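Local coordinates for major exported Hcp3 protein (Pseudomonas aeruginosa, PDB 3HE1) that is probably exported through the type VI secretion system, where proteins of its Hcp family form hexameric rings that build the tube of the apparatus, at residues A[120-123]-A[129-132]; A[26-31]-A[42-47]. All coordinates share one frame; numbering follows the deposited sequence.

Contact 1: A[120-123]-A[129-132]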
loop_
_atom_site.group_PDB
_atom_site.type_symbol
_atom_site.label_atom_id
_atom_site.label_comp_id
_atom_site.label_asym_id
_atom_site.label_seq_id
_atom_site.Cartn_x
_atom_site.Cartn_y
_atom_site.Cartn_z
ATOM N N TRP A 120 -3.701 3.641 -30.316
ATOM C CA TRP A 120 -3.343 2.483 -29.519
ATOM C C TRP A 120 -2.659 1.385 -30.346
ATOM O O TRP A 120 -3.080 1.080 -31.467
ATOM C CB TRP A 120 -4.584 1.951 -28.799
ATOM C CG TRP A 120 -5.351 3.001 -28.015
ATOM C CD1 TRP A 120 -6.198 3.953 -28.519
ATOM C CD2 TRP A 120 -5.344 3.183 -26.599
ATOM N NE1 TRP A 120 -6.715 4.718 -27.502
ATOM C CE2 TRP A 120 -6.213 4.261 -26.311
ATOM C CE3 TRP A 120 -4.689 2.538 -25.541
ATOM C CZ2 TRP A 120 -6.444 4.710 -25.014
ATOM C CZ3 TRP A 120 -4.917 2.987 -24.247
ATOM C CH2 TRP A 120 -5.784 4.065 -23.997
ATOM N N TYR A 121 -1.602 0.800 -29.784
ATOM C CA TYR A 121 -0.830 -0.241 -30.475
ATOM C C TYR A 121 -0.732 -1.558 -29.692
ATOM O O TYR A 121 -0.739 -1.577 -28.455
ATOM C CB TYR A 121 0.564 0.272 -30.837
ATOM C CG TYR A 121 0.556 1.291 -31.953
ATOM C CD1 TYR A 121 0.802 0.910 -33.267
ATOM C CD2 TYR A 121 0.287 2.636 -31.694
ATOM C CE1 TYR A 121 0.788 1.839 -34.296
ATOM C CE2 TYR A 121 0.268 3.573 -32.719
ATOM C CZ TYR A 121 0.521 3.167 -34.013
ATOM O OH TYR A 121 0.501 4.089 -35.028
ATOM N N ARG A 122 -0.637 -2.658 -30.434
ATOM C CA ARG A 122 -0.607 -3.994 -29.854
ATOM C C ARG A 122 0.177 -4.926 -30.772
ATOM O O ARG A 122 0.429 -4.606 -31.939
ATOM C CB ARG A 122 -2.031 -4.545 -29.711
ATOM C CG ARG A 122 -2.496 -5.277 -30.964
ATOM C CD ARG A 122 -3.977 -5.568 -30.961
ATOM N NE ARG A 122 -4.405 -6.188 -32.213
ATOM C CZ ARG A 122 -5.670 -6.475 -32.513
ATOM N NH1 ARG A 122 -6.637 -6.202 -31.646
ATOM N NH2 ARG A 122 -5.967 -7.045 -33.674
ATOM N N THR A 123 0.549 -6.086 -30.246
ATOM C CA THR A 123 1.118 -7.138 -31.071
ATOM C C THR A 123 -0.012 -7.920 -31.736
ATOM O O THR A 123 -0.854 -8.512 -31.058
ATOM C CB THR A 123 1.979 -8.098 -30.243
ATOM O OG1 THR A 123 2.930 -7.348 -29.474
ATOM C CG2 THR A 123 2.708 -9.078 -31.156
ATOM N N GLN A 129 3.583 -5.509 -34.839
ATOM C CA GLN A 129 2.931 -4.396 -34.146
ATOM C C GLN A 129 1.901 -3.722 -35.036
ATOM O O GLN A 129 2.170 -3.461 -36.209
ATOM C CB GLN A 129 3.960 -3.356 -33.698
ATOM C CG GLN A 129 4.793 -3.794 -32.511
ATOM C CD GLN A 129 3.937 -4.227 -31.337
ATOM O OE1 GLN A 129 3.949 -5.397 -30.946
ATOM N NE2 GLN A 129 3.179 -3.288 -30.777
ATOM N N GLU A 130 0.724 -3.434 -34.485
ATOM C CA GLU A 130 -0.306 -2.770 -35.272
ATOM C C GLU A 130 -1.120 -1.757 -34.481
ATOM O O GLU A 130 -1.334 -1.898 -33.276
ATOM C CB GLU A 130 -1.245 -3.788 -35.925
ATOM C CG GLU A 130 -2.268 -4.388 -34.978
ATOM C CD GLU A 130 -3.023 -5.543 -35.607
ATOM O OE1 GLU A 130 -3.027 -5.649 -36.854
ATOM O OE2 GLU A 130 -3.606 -6.351 -34.854
ATOM N N HIS A 131 -1.568 -0.727 -35.180
ATOM C CA HIS A 131 -2.517 0.199 -34.616
ATOM C C HIS A 131 -3.899 -0.434 -34.721
ATOM O O HIS A 131 -4.337 -0.821 -35.803
ATOM C CB HIS A 131 -2.472 1.519 -35.372
ATOM C CG HIS A 131 -3.470 2.517 -34.882
ATOM N ND1 HIS A 131 -4.066 3.443 -35.709
ATOM C CD2 HIS A 131 -3.999 2.713 -33.651
ATOM C CE1 HIS A 131 -4.907 4.178 -35.004
ATOM N NE2 HIS A 131 -4.886 3.756 -33.753
ATOM N N TYR A 132 -4.588 -0.557 -33.597
ATOM C CA TYR A 132 -5.851 -1.282 -33.597
ATOM C C TYR A 132 -6.982 -0.523 -32.888
ATOM O O TYR A 132 -8.130 -0.944 -32.958
ATOM C CB TYR A 132 -5.665 -2.654 -32.946
ATOM C CG TYR A 132 -5.607 -2.550 -31.447
ATOM C CD1 TYR A 132 -6.702 -2.899 -30.668
ATOM C CD2 TYR A 132 -4.470 -2.064 -30.811
ATOM C CE1 TYR A 132 -6.667 -2.782 -29.294
ATOM C CE2 TYR A 132 -4.421 -1.943 -29.430
ATOM C CZ TYR A 132 -5.527 -2.303 -28.677
ATOM O OH TYR A 132 -5.492 -2.190 -27.308
#
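R122 and E130 carry the tight part of this contact. Their extended chains run side by side on the same face of the sheet. NE (2.8 Å) and NH2 (2.7 Å) of R122 both reach OE2 of E130 in a salt bridge. NE meets the anti lone pair of OE2, while NH2 comes from the syn side, tilted out of the carboxylate plane. Both bonds are bent (134° and 133° at the hydrogen). Y132 packs on the aliphatic part of the same arginine. R122 CD lies over the ring face, 3.6 Å from the Y132 centroid, and the guanidinium plane is 24° from the ring plane. Y132 OH bonds H162 of the second subunit.

On the other face, H131 CB sits over the Y121 ring as a CH-pi contact, 3.4 Å from Y121 CE1. The end near the turn is looser. Q129 is exposed and is held to T123 by a hydrogen bond from T123 OG1 to Q129 OE1 (2.6 Å), in the amide carbonyl plane.

In the backbone, R122 N to E130 O (3.0 Å) and E130 N to R122 O (2.8 Å) make a hydrogen-bonded pair of the antiparallel hairpin of strands 112-123 and 129-137.

Contact 2: A[26-31]-A[42-47]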
loop_
_atom_site.group_PDB
_atom_site.type_symbol
_atom_site.label_atom_id
_atom_site.label_comp_id
_atom_site.label_asym_id
_atom_site.label_seq_id
_atom_site.Cartn_x
_atom_site.Cartn_y
_atom_site.Cartn_z
ATOM N N PRO A 26 2.445 0.402 -26.623
ATOM C CA PRO A 26 2.364 1.809 -26.230
ATOM C C PRO A 26 1.321 2.510 -27.072
ATOM O O PRO A 26 0.876 1.976 -28.086
ATOM C CB PRO A 26 3.727 2.328 -26.634
ATOM C CG PRO A 26 3.911 1.669 -27.966
ATOM C CD PRO A 26 3.308 0.260 -27.812
ATOM N N ALA A 27 0.921 3.693 -26.630
ATOM C CA ALA A 27 0.068 4.559 -27.413
ATOM C C ALA A 27 0.952 5.703 -27.899
ATOM O O ALA A 27 1.999 5.995 -27.292
ATOM C CB ALA A 27 -1.077 5.074 -26.562
ATOM N N TYR A 28 0.568 6.321 -29.011
ATOM C CA TYR A 28 1.254 7.522 -29.486
ATOM C C TYR A 28 0.189 8.564 -29.673
ATOM O O TYR A 28 -0.950 8.222 -29.955
ATOM C CB TYR A 28 2.024 7.264 -30.784
ATOM C CG TYR A 28 3.248 6.402 -30.569
ATOM C CD1 TYR A 28 4.440 6.962 -30.124
ATOM C CD2 TYR A 28 3.203 5.025 -30.778
ATOM C CE1 TYR A 28 5.560 6.180 -29.905
ATOM C CE2 TYR A 28 4.325 4.229 -30.566
ATOM C CZ TYR A 28 5.499 4.815 -30.128
ATOM O OH TYR A 28 6.620 4.039 -29.911
HETATM N N MSE A 29 0.538 9.828 -29.492
HETATM C CA MSE A 29 -0.476 10.876 -29.517
HETATM C C MSE A 29 -0.063 12.054 -30.393
HETATM O O MSE A 29 1.108 12.269 -30.669
HETATM C CB MSE A 29 -0.789 11.339 -28.086
HETATM C CG MSE A 29 -1.805 12.491 -27.946
HETATM SE SE MSE A 29 -1.968 12.946 -26.056
HETATM C CE MSE A 29 -0.087 12.659 -25.623
ATOM N N SER A 30 -1.047 12.812 -30.843
ATOM C CA SER A 30 -0.773 14.022 -31.580
ATOM C C SER A 30 -1.618 15.109 -30.971
ATOM O O SER A 30 -2.761 14.876 -30.548
ATOM C CB SER A 30 -1.100 13.859 -33.071
ATOM O OG SER A 30 -2.489 13.658 -33.281
ATOM N N ILE A 31 -1.040 16.296 -30.899
ATOM C CA ILE A 31 -1.807 17.448 -30.495
ATOM C C ILE A 31 -1.680 18.564 -31.514
ATOM O O ILE A 31 -0.597 18.867 -31.984
ATOM C CB ILE A 31 -1.416 17.919 -29.098
ATOM C CG1 ILE A 31 -1.567 16.737 -28.122
ATOM C CG2 ILE A 31 -2.264 19.134 -28.710
ATOM C CD1 ILE A 31 -1.255 17.033 -26.660
ATOM N N GLY A 42 7.785 16.566 -34.425
ATOM C CA GLY A 42 9.185 16.285 -34.158
ATOM C C GLY A 42 9.457 15.956 -32.698
ATOM O O GLY A 42 10.601 16.010 -32.232
ATOM N N ALA A 43 8.391 15.599 -31.985
ATOM C CA ALA A 43 8.450 15.337 -30.554
ATOM C C ALA A 43 8.821 13.900 -30.157
ATOM O O ALA A 43 9.185 13.665 -29.004
ATOM C CB ALA A 43 7.142 15.759 -29.889
ATOM N N PHE A 44 8.714 12.937 -31.075
ATOM C CA PHE A 44 9.297 11.608 -30.822
ATOM C C PHE A 44 10.445 11.351 -31.792
ATOM O O PHE A 44 10.288 10.676 -32.823
ATOM C CB PHE A 44 8.267 10.468 -30.858
ATOM C CG PHE A 44 8.722 9.201 -30.140
ATOM C CD1 PHE A 44 8.885 9.185 -28.760
ATOM C CD2 PHE A 44 8.975 8.031 -30.845
ATOM C CE1 PHE A 44 9.291 8.034 -28.099
ATOM C CE2 PHE A 44 9.381 6.876 -30.186
ATOM C CZ PHE A 44 9.535 6.879 -28.812
ATOM N N THR A 45 11.594 11.920 -31.434
ATOM C CA THR A 45 12.790 11.920 -32.257
ATOM C C THR A 45 13.997 11.818 -31.331
ATOM O O THR A 45 13.862 11.991 -30.121
ATOM C CB THR A 45 12.885 13.220 -33.088
ATOM O OG1 THR A 45 13.046 14.347 -32.217
ATOM C CG2 THR A 45 11.625 13.416 -33.922
ATOM N N GLU A 46 15.168 11.530 -31.891
ATOM C CA GLU A 46 16.398 11.493 -31.103
ATOM C C GLU A 46 16.576 12.762 -30.273
ATOM O O GLU A 46 16.823 12.705 -29.067
ATOM C CB GLU A 46 17.608 11.337 -32.019
ATOM C CG GLU A 46 17.606 10.080 -32.848
ATOM C CD GLU A 46 18.820 9.995 -33.752
ATOM O OE1 GLU A 46 19.493 11.033 -33.944
ATOM O OE2 GLU A 46 19.100 8.890 -34.265
ATOM N N ASP A 47 16.471 13.910 -30.931
ATOM C CA ASP A 47 16.592 15.186 -30.238
ATOM C C ASP A 47 15.616 15.248 -29.067
ATOM O O ASP A 47 16.004 15.556 -27.944
ATOM C CB ASP A 47 16.334 16.355 -31.192
ATOM C CG ASP A 47 17.500 16.622 -32.118
ATOM O OD1 ASP A 47 18.573 16.016 -31.906
ATOM O OD2 ASP A 47 17.342 17.434 -33.057
#
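Y28 holds CG beside its backbone N, anti to the carbonyl carbon (chi1 -71°). F44 swings CG anti to the backbone N and beside the carbonyl carbon (chi1 -160°). These torsions extend the two rings toward each other across a wide backbone separation. The nearest CA atoms, of Y28 and F44, are still 9.1 Å apart, so the contact is made by the ring ends alone.

The rings meet edge-to-face, with the edge of Y28 directed at the face of F44. Their centroids are 5.4 Å apart and their planes lie at 66°, short of a perpendicular T-shape. The touching atom on the tyrosine is CE1. It stands above the F44 face, offset toward the rim, with Y28 CE1 to F44 CE2 at 3.9 Å. The hydroxyl follows on the same side of the F44 ring, near its rim, with Y28 OH 4.0 Å from F44 CE2. No hydrogen bond crosses between the segments.

The backbone that presents F44 is held locally. T45 OG1 donates to G42 O at 3.0 Å, approaching from above the carbonyl plane. T45 OG1 also accepts from S48 N, which makes T45 the N-cap of helix 46-49. S48 OG in turn bonds A43 O. Around the two rings, M62 of strand 61-71 touches both Y28 and F44.

The contact thus joins the loop before helix 46-49 to strand 27-33 of the sheet. Both aromatic residues are buried. With one ring edge against one ring face, the attraction between them is dispersive and weakly electrostatic. The polar bonds instead fix the turn and the helix start. Between these two segments the link is therefore apolar ring packing.

In the fold
The contacts lie in series along the chain, with centres about 16 Å apart. They share one sheet, because strands 27-33 and 112-123 are neighbours in it. They also touch directly: Y121 CB of contact 1 is 3.3 Å from P26 O, and Y121 CE2 is 3.8 Å from Y28 CD2 of contact 2. H57 bridges them, bonding Y121 OH and stacking on Y28. A second relation runs between chains. D47 O, in segment 42-47, accepts from R122 NH2 of a neighbouring subunit. Contact 1 of one copy therefore meets contact 2 of the next in the six-chain assembly, consistent with the rings of this family.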